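Local coordinates for squalene synthase HpnC (Alicyclobacillus acidocaldarius subsp. acidocaldarius, PDB 4HD1), which probably catalyses prenyl diphosphate condensation on the route to squalene, as a member of the all-helical squalene/phytoene synthase family, at residues R52-L57 with D70-E75; E74-A79 with P87-L92; D175-L178 with I183-P186. All coordinates share one frame; numbering follows the deposited sequence.

Contact 1 of 3, residues R52-L57 with D70-E75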
loop_
_atom_site.group_PDB
_atom_site.type_symbol
_atom_site.label_atom_id
_atom_site.label_comp_id
_atom_site.label_asym_id
_atom_site.label_seq_id
_atom_site.Cartn_x
_atom_site.Cartn_y
_atom_site.Cartn_z
ATOM N N ARG A 52 -2.369 6.155 7.856
ATOM C CA ARG A 52 -2.889 7.512 7.720
ATOM C C ARG A 52 -1.880 8.523 8.274
ATOM O O ARG A 52 -1.649 9.571 7.671
ATOM C CB ARG A 52 -4.240 7.660 8.433
ATOM C CG ARG A 52 -4.820 9.070 8.375
ATOM C CD ARG A 52 -5.573 9.439 9.645
ATOM N NE ARG A 52 -5.774 10.884 9.753
ATOM C CZ ARG A 52 -6.922 11.519 9.521
ATOM N NH1 ARG A 52 -8.013 10.843 9.172
ATOM N NH2 ARG A 52 -6.981 12.839 9.646
ATOM N N GLY A 53 -1.283 8.190 9.416
ATOM C CA GLY A 53 -0.275 9.035 10.054
ATOM C C GLY A 53 0.917 9.289 9.151
ATOM O O GLY A 53 1.420 10.404 9.092
ATOM N N VAL A 54 1.364 8.256 8.437
ATOM C CA VAL A 54 2.463 8.414 7.476
ATOM C C VAL A 54 2.023 9.244 6.260
ATOM O O VAL A 54 2.779 10.094 5.787
ATOM C CB VAL A 54 3.071 7.062 7.020
ATOM C CG1 VAL A 54 4.385 7.289 6.276
ATOM C CG2 VAL A 54 3.303 6.135 8.207
ATOM N N ASP A 55 0.805 9.006 5.769
ATOM C CA ASP A 55 0.245 9.789 4.659
ATOM C C ASP A 55 0.214 11.287 4.960
ATOM O O ASP A 55 0.630 12.095 4.132
ATOM C CB ASP A 55 -1.164 9.310 4.296
ATOM C CG ASP A 55 -1.170 7.978 3.554
ATOM O OD1 ASP A 55 -0.084 7.472 3.191
ATOM O OD2 ASP A 55 -2.275 7.436 3.327
ATOM N N ASP A 56 -0.268 11.643 6.150
ATOM C CA ASP A 56 -0.400 13.045 6.572
ATOM C C ASP A 56 0.922 13.816 6.584
ATOM O O ASP A 56 0.935 15.046 6.494
ATOM C CB ASP A 56 -1.064 13.130 7.948
ATOM C CG ASP A 56 -2.560 12.883 7.893
ATOM O OD1 ASP A 56 -3.103 12.653 6.791
ATOM O OD2 ASP A 56 -3.202 12.922 8.962
ATOM N N LEU A 57 2.028 13.088 6.696
ATOM C CA LEU A 57 3.355 13.692 6.633
ATOM C C LEU A 57 3.913 13.630 5.201
ATOM O O LEU A 57 5.113 13.445 4.995
ATOM C CB LEU A 57 4.294 13.023 7.650
ATOM C CG LEU A 57 3.839 13.033 9.130
ATOM C CD1 LEU A 57 4.764 12.177 9.985
ATOM C CD2 LEU A 57 3.743 14.462 9.710
ATOM N N ASP A 70 10.923 11.037 11.693
ATOM C CA ASP A 70 11.805 10.544 12.754
ATOM C C ASP A 70 11.074 10.459 14.091
ATOM O O ASP A 70 11.232 9.484 14.826
ATOM C CB ASP A 70 13.049 11.432 12.896
ATOM C CG ASP A 70 14.065 11.221 11.778
ATOM O OD1 ASP A 70 13.766 10.502 10.793
ATOM O OD2 ASP A 70 15.173 11.789 11.885
ATOM N N ALA A 71 10.276 11.479 14.401
ATOM C CA ALA A 71 9.481 11.490 15.625
ATOM C C ALA A 71 8.399 10.417 15.561
ATOM O O ALA A 71 8.079 9.783 16.571
ATOM C CB ALA A 71 8.865 12.862 15.854
ATOM N N TYR A 72 7.849 10.212 14.366
ATOM C CA TYR A 72 6.801 9.217 14.154
ATOM C C TYR A 72 7.384 7.812 14.285
ATOM O O TYR A 72 6.728 6.901 14.798
ATOM C CB TYR A 72 6.155 9.418 12.786
ATOM C CG TYR A 72 4.789 8.790 12.630
ATOM C CD1 TYR A 72 3.649 9.392 13.169
ATOM C CD2 TYR A 72 4.631 7.600 11.916
ATOM C CE1 TYR A 72 2.393 8.818 13.012
ATOM C CE2 TYR A 72 3.381 7.018 11.754
ATOM C CZ TYR A 72 2.268 7.629 12.301
ATOM O OH TYR A 72 1.036 7.040 12.126
ATOM N N GLU A 73 8.625 7.656 13.837
ATOM C CA GLU A 73 9.361 6.407 13.990
ATOM C C GLU A 73 9.669 6.143 15.466
ATOM O O GLU A 73 9.625 4.994 15.916
ATOM C CB GLU A 73 10.643 6.446 13.159
ATOM C CG GLU A 73 11.453 5.162 13.181
ATOM C CD GLU A 73 12.605 5.186 12.197
ATOM O OE1 GLU A 73 13.746 4.908 12.620
ATOM O OE2 GLU A 73 12.373 5.488 11.006
ATOM N N GLU A 74 9.965 7.215 16.205
ATOM C CA GLU A 74 10.152 7.150 17.654
ATOM C C GLU A 74 8.915 6.635 18.383
ATOM O O GLU A 74 9.024 5.781 19.270
ATOM C CB GLU A 74 10.556 8.519 18.216
ATOM C CG GLU A 74 12.030 8.848 18.052
ATOM C CD GLU A 74 12.935 7.742 18.561
ATOM O OE1 GLU A 74 12.759 7.303 19.719
ATOM O OE2 GLU A 74 13.823 7.305 17.799
ATOM N N GLU A 75 7.749 7.161 18.008
ATOM C CA GLU A 75 6.466 6.718 18.557
ATOM C C GLU A 75 6.242 5.235 18.259
ATOM O O GLU A 75 5.859 4.467 19.144
ATOM C CB GLU A 75 5.318 7.574 18.002
ATOM C CG GLU A 75 5.260 8.984 18.587
ATOM C CD GLU A 75 4.610 10.013 17.666
ATOM O OE1 GLU A 75 3.479 9.774 17.185
ATOM O OE2 GLU A 75 5.227 11.081 17.435
#
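The ring of Tyr72 lies against the backbone of Gly53, whose carbonyl O sits 4.3 Å above one face of the ring plane, displaced toward the rim. Gly53 CA, Val54 CG2 and Leu57 CD1 all reach the ring or its root obliquely, while Phe89 meets it edge-to-face and Phe50 packs on it with the two planes moderately tilted. The pairing illustrates how a tyrosine can bridge two helices, here 41-56 and 65-81, by laying its ring along the backbone of a glycine. With CG anti to the backbone N (chi1 -160°), Tyr72 extends across the gap, and its OH comes to 3.2 Å from Gly53 CA. A CB built on Gly53 would fall only 1.8 Å from Tyr72 OH, so an approach this close is consistent with the absence of a side chain. Val54 CG2 touches Tyr72 CE2 at 3.7 Å, the two side chains crossing at about a right angle. Nearer the root of the tyrosine, Leu57 CD1 lies 4.2 Å from Tyr72 CB.

Beyond Gly53 the hydroxyl is hydrogen-bonded to the carbonyl O of Phe50, one turn earlier on the same helix. Asp55 and Asp56, farther along 52-57, open an aspartate-rich sequence resembling the first such motif of the family; in relatives this motif binds diphosphate through magnesium. The chemistry thus divides along the tyrosine: its carbon skeleton packs against the glycine backbone and the methyls of Val54 and Leu57, and its single polar side-chain atom is anchored to a main-chain carbonyl, which probably restrains the ring within the interface.

Contact 2 of 3, residues E74-A79 with P87-L92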
loop_
_atom_site.group_PDB
_atom_site.type_symbol
_atom_site.label_atom_id
_atom_site.label_comp_id
_atom_site.label_asym_id
_atom_site.label_seq_id
_atom_site.Cartn_x
_atom_site.Cartn_y
_atom_site.Cartn_z
ATOM N N GLU A 74 9.965 7.215 16.205
ATOM C CA GLU A 74 10.152 7.150 17.654
ATOM C C GLU A 74 8.915 6.635 18.383
ATOM O O GLU A 74 9.024 5.781 19.270
ATOM C CB GLU A 74 10.556 8.519 18.216
ATOM C CG GLU A 74 12.030 8.848 18.052
ATOM C CD GLU A 74 12.935 7.742 18.561
ATOM O OE1 GLU A 74 12.759 7.303 19.719
ATOM O OE2 GLU A 74 13.823 7.305 17.799
ATOM N N GLU A 75 7.749 7.161 18.008
ATOM C CA GLU A 75 6.466 6.718 18.557
ATOM C C GLU A 75 6.242 5.235 18.259
ATOM O O GLU A 75 5.859 4.467 19.144
ATOM C CB GLU A 75 5.318 7.574 18.002
ATOM C CG GLU A 75 5.260 8.984 18.587
ATOM C CD GLU A 75 4.610 10.013 17.666
ATOM O OE1 GLU A 75 3.479 9.774 17.185
ATOM O OE2 GLU A 75 5.227 11.081 17.435
ATOM N N LEU A 76 6.512 4.841 17.015
ATOM C CA LEU A 76 6.387 3.451 16.588
ATOM C C LEU A 76 7.253 2.519 17.434
ATOM O O LEU A 76 6.771 1.492 17.907
ATOM C CB LEU A 76 6.728 3.317 15.097
ATOM C CG LEU A 76 6.558 1.986 14.344
ATOM C CD1 LEU A 76 7.783 1.094 14.498
ATOM C CD2 LEU A 76 5.276 1.243 14.715
ATOM N N ARG A 77 8.519 2.883 17.630
ATOM C CA ARG A 77 9.427 2.083 18.460
ATOM C C ARG A 77 8.968 2.006 19.918
ATOM O O ARG A 77 9.106 0.965 20.561
ATOM C CB ARG A 77 10.868 2.593 18.376
ATOM C CG ARG A 77 11.394 2.743 16.957
ATOM C CD ARG A 77 12.897 2.956 16.936
ATOM N NE ARG A 77 13.580 1.767 16.444
ATOM C CZ ARG A 77 13.982 1.600 15.189
ATOM N NH1 ARG A 77 13.789 2.558 14.287
ATOM N NH2 ARG A 77 14.586 0.473 14.836
ATOM N N ARG A 78 8.415 3.106 20.426
ATOM C CA ARG A 78 7.837 3.129 21.769
ATOM C C ARG A 78 6.654 2.170 21.880
ATOM O O ARG A 78 6.454 1.537 22.921
ATOM C CB ARG A 78 7.422 4.549 22.166
ATOM C CG ARG A 78 8.530 5.339 22.840
ATOM C CD ARG A 78 8.034 6.662 23.402
ATOM N NE ARG A 78 8.296 7.769 22.483
ATOM C CZ ARG A 78 7.370 8.415 21.778
ATOM N NH1 ARG A 78 6.085 8.088 21.876
ATOM N NH2 ARG A 78 7.736 9.403 20.973
ATOM N N ALA A 79 5.883 2.056 20.799
ATOM C CA ALA A 79 4.740 1.149 20.760
ATOM C C ALA A 79 5.165 -0.323 20.779
ATOM O O ALA A 79 4.404 -1.181 21.214
ATOM C CB ALA A 79 3.861 1.449 19.560
ATOM N N PRO A 87 -3.387 7.969 21.740
ATOM C CA PRO A 87 -4.464 6.983 21.590
ATOM C C PRO A 87 -4.190 5.980 20.446
ATOM O O PRO A 87 -4.200 4.763 20.682
ATOM C CB PRO A 87 -5.688 7.848 21.290
ATOM C CG PRO A 87 -5.400 9.138 21.983
ATOM C CD PRO A 87 -3.911 9.337 21.910
ATOM N N ALA A 88 -3.921 6.488 19.240
ATOM C CA ALA A 88 -3.622 5.635 18.076
ATOM C C ALA A 88 -2.535 4.599 18.348
ATOM O O ALA A 88 -2.704 3.424 18.027
ATOM C CB ALA A 88 -3.261 6.469 16.853
ATOM N N PHE A 89 -1.435 5.035 18.950
ATOM C CA PHE A 89 -0.303 4.153 19.205
ATOM C C PHE A 89 -0.494 3.218 20.398
ATOM O O PHE A 89 0.144 2.169 20.460
ATOM C CB PHE A 89 0.996 4.949 19.327
ATOM C CG PHE A 89 1.612 5.299 17.999
ATOM C CD1 PHE A 89 2.306 4.336 17.264
ATOM C CD2 PHE A 89 1.499 6.586 17.479
ATOM C CE1 PHE A 89 2.873 4.652 16.037
ATOM C CE2 PHE A 89 2.065 6.909 16.253
ATOM C CZ PHE A 89 2.754 5.941 15.532
ATOM N N ARG A 90 -1.354 3.592 21.343
ATOM C CA ARG A 90 -1.759 2.664 22.398
ATOM C C ARG A 90 -2.569 1.518 21.782
ATOM O O ARG A 90 -2.341 0.350 22.102
ATOM C CB ARG A 90 -2.544 3.373 23.510
ATOM C CG ARG A 90 -1.687 3.810 24.691
ATOM C CD ARG A 90 -2.493 4.492 25.795
ATOM N NE ARG A 90 -2.413 5.946 25.680
ATOM C CZ ARG A 90 -3.440 6.756 25.429
ATOM N NH1 ARG A 90 -4.666 6.274 25.285
ATOM N NH2 ARG A 90 -3.238 8.060 25.333
ATOM N N ALA A 91 -3.494 1.850 20.885
ATOM C CA ALA A 91 -4.235 0.825 20.158
ATOM C C ALA A 91 -3.277 -0.055 19.342
ATOM O O ALA A 91 -3.346 -1.287 19.416
ATOM C CB ALA A 91 -5.303 1.451 19.273
ATOM N N LEU A 92 -2.364 0.573 18.598
ATOM C CA LEU A 92 -1.370 -0.175 17.824
ATOM C C LEU A 92 -0.520 -1.102 18.703
ATOM O O LEU A 92 -0.268 -2.250 18.333
ATOM C CB LEU A 92 -0.472 0.756 16.999
ATOM C CG LEU A 92 0.326 0.075 15.878
ATOM C CD1 LEU A 92 -0.602 -0.428 14.779
ATOM C CD2 LEU A 92 1.380 1.012 15.302
#
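Phe89 lies between two consecutive helices, 65-81 and 87-99, of this all-helical isoprenoid synthase fold, and Glu75, Leu76 and Ala79 gather on one side of its ring. The short segments approach to 9.4 Å between axes, their N-to-C directions 39° apart. Glu75 CB stands over a face of the ring in a CH-pi contact, 3.9 Å from the Phe89 centroid and close to the normal. The rest of that glutamate runs past the ring: CG is anti to the carbonyl carbon (chi1 -73°) and the chain extends beyond it, bringing OE1 to 3.3 Å from Phe89 CE2. The carboxylate plane is turned 84° to the ring. On the same side, nearer the CD1-CE1 part of the ring, Leu76 CA approaches Phe89 CE1 to 3.8 Å and Ala79 CB approaches Phe89 CD1 to 4.0 Å, both obliquely. Ala79 also marks the closest backbone approach, its CA being nearest that of Phe89, and its small side chain suits such proximity. Between the leucines the touch is methyl to methyl, with Leu76 CD2 3.9 Å from Leu92 CD2.

The next shell is supplied by neighbouring helices. Phe50 of helix 41-56 touches Leu76, Phe89 and Leu92, and Phe106 of helix 104-118 packs on both leucines. A salt bridge ties helix 87-99 to helix 12-25, joining Arg90 NH1 to Asp14 OD1.

Contact 3 of 3, residues D175-L178 with I183-P186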
loop_
_atom_site.group_PDB
_atom_site.type_symbol
_atom_site.label_atom_id
_atom_site.label_comp_id
_atom_site.label_asym_id
_atom_site.label_seq_id
_atom_site.Cartn_x
_atom_site.Cartn_y
_atom_site.Cartn_z
ATOM N N ASP A 175 -1.723 10.733 -15.359
ATOM C CA ASP A 175 -2.146 12.136 -15.380
ATOM C C ASP A 175 -2.097 12.787 -14.005
ATOM O O ASP A 175 -1.463 13.831 -13.833
ATOM C CB ASP A 175 -3.545 12.285 -15.983
ATOM C CG ASP A 175 -3.552 13.091 -17.278
ATOM O OD1 ASP A 175 -2.498 13.627 -17.693
ATOM O OD2 ASP A 175 -4.640 13.202 -17.880
ATOM N N ARG A 176 -2.764 12.165 -13.034
ATOM C CA ARG A 176 -2.784 12.663 -11.660
ATOM C C ARG A 176 -1.365 12.890 -11.134
ATOM O O ARG A 176 -1.073 13.949 -10.575
ATOM C CB ARG A 176 -3.559 11.704 -10.747
ATOM C CG ARG A 176 -3.689 12.173 -9.303
ATOM C CD ARG A 176 -4.503 11.201 -8.463
ATOM N NE ARG A 176 -5.931 11.253 -8.785
ATOM C CZ ARG A 176 -6.854 10.443 -8.268
ATOM N NH1 ARG A 176 -6.515 9.501 -7.395
ATOM N NH2 ARG A 176 -8.124 10.573 -8.627
ATOM N N ASP A 177 -0.494 11.898 -11.337
ATOM C CA ASP A 177 0.885 11.933 -10.844
ATOM C C ASP A 177 1.718 13.010 -11.525
ATOM O O ASP A 177 2.557 13.650 -10.886
ATOM C CB ASP A 177 1.559 10.565 -11.011
ATOM C CG ASP A 177 1.026 9.516 -10.037
ATOM O OD1 ASP A 177 0.567 9.899 -8.939
ATOM O OD2 ASP A 177 1.073 8.303 -10.371
ATOM N N LEU A 178 1.484 13.198 -12.822
ATOM C CA LEU A 178 2.186 14.214 -13.600
ATOM C C LEU A 178 1.916 15.600 -13.030
ATOM O O LEU A 178 2.844 16.371 -12.798
ATOM C CB LEU A 178 1.774 14.150 -15.073
ATOM C CG LEU A 178 2.508 15.077 -16.044
ATOM C CD1 LEU A 178 3.956 14.642 -16.238
ATOM C CD2 LEU A 178 1.774 15.121 -17.374
ATOM N N ILE A 183 6.663 11.041 -12.148
ATOM C CA ILE A 183 6.432 10.016 -13.154
ATOM C C ILE A 183 6.996 8.689 -12.654
ATOM O O ILE A 183 8.179 8.595 -12.306
ATOM C CB ILE A 183 7.046 10.382 -14.521
ATOM C CG1 ILE A 183 6.559 11.770 -14.975
ATOM C CG2 ILE A 183 6.717 9.304 -15.555
ATOM C CD1 ILE A 183 7.325 12.363 -16.142
ATOM N N TYR A 184 6.133 7.675 -12.618
ATOM C CA TYR A 184 6.489 6.346 -12.128
ATOM C C TYR A 184 6.846 5.374 -13.251
ATOM O O TYR A 184 7.461 4.332 -12.996
ATOM C CB TYR A 184 5.365 5.778 -11.251
ATOM C CG TYR A 184 5.214 6.517 -9.944
ATOM C CD1 TYR A 184 6.072 6.258 -8.873
ATOM C CD2 TYR A 184 4.232 7.492 -9.779
ATOM C CE1 TYR A 184 5.955 6.945 -7.671
ATOM C CE2 TYR A 184 4.102 8.182 -8.577
ATOM C CZ TYR A 184 4.964 7.902 -7.525
ATOM O OH TYR A 184 4.845 8.581 -6.329
ATOM N N VAL A 185 6.463 5.710 -14.483
ATOM C CA VAL A 185 6.821 4.886 -15.639
ATOM C C VAL A 185 8.343 4.858 -15.744
ATOM O O VAL A 185 8.960 5.913 -15.804
ATOM C CB VAL A 185 6.210 5.417 -16.952
ATOM C CG1 VAL A 185 6.457 4.433 -18.078
ATOM C CG2 VAL A 185 4.717 5.648 -16.798
ATOM N N PRO A 186 8.955 3.660 -15.723
ATOM C CA PRO A 186 10.420 3.584 -15.767
ATOM C C PRO A 186 11.008 4.174 -17.053
ATOM O O PRO A 186 10.450 3.975 -18.142
ATOM C CB PRO A 186 10.697 2.080 -15.677
ATOM C CG PRO A 186 9.493 1.519 -14.998
ATOM C CD PRO A 186 8.347 2.332 -15.519
#
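Asp177 and Tyr184 make the polar-aromatic part of this contact, in which a carboxylate faces the rim of a ring. Asp177 OD2 lies 3.3 Å from Tyr184 CD2 and near the ring plane, and it is 3.5 Å from Tyr184 CE2, so that one oxygen spans a single C-C edge. Ring C-H hydrogens carry slight positive charge there, so the approach is probably electrostatically favourable. The carboxylate is turned 68° to the ring. Asp177 reaches this edge because its CG stands anti to the carbonyl carbon (chi1 -72°). Putting an alanine here would probably leave the CD2-CE2 edge of Tyr184 without its carboxylate neighbour and open a gap between helix and loop. His170 stacks with the same ring.

Asp175 and Asp177 belong to an aspartate-rich sequence that runs into helix 174-179 and resembles the second such motif of squalene and phytoene synthases; in relatives it binds diphosphate through magnesium. The chain then turns back through the loop carrying Ile183 and Tyr184, until Pro186 takes the N-cap position of helix 187-191.

The apolar part joins Leu178 and Ile183, which lie side by side and point the same way, with Leu178 CD1 4.1 Å from Ile183 CD1. Ile183 also packs on helix 197-201.

Hydrogen bonds come from outside the two segments: Tyr184 OH pairs with Asp116 OD1, and the Ile183 backbone with His120.

Contacts 1 and 2 are neighbours that share helix 65-81. Successive turns of this helix serve helix 41-56 in contact 1 and helix 87-99 in contact 2, and the two aromatic residues involved meet each other directly. Contact 2 is the buried one of the three and is largely hydrocarbon; contact 1 is only partly buried and sends a hydroxyl to a main-chain acceptor. Contact 3, also partly buried, stands apart, its centre about 25 Å from that of contact 1 and about 33 Å from that of contact 2. It folds a loop back onto the preceding helix; an acidic side chain meets a ring at its edge, whereas in contact 2 a glutamate's CB stands over a face.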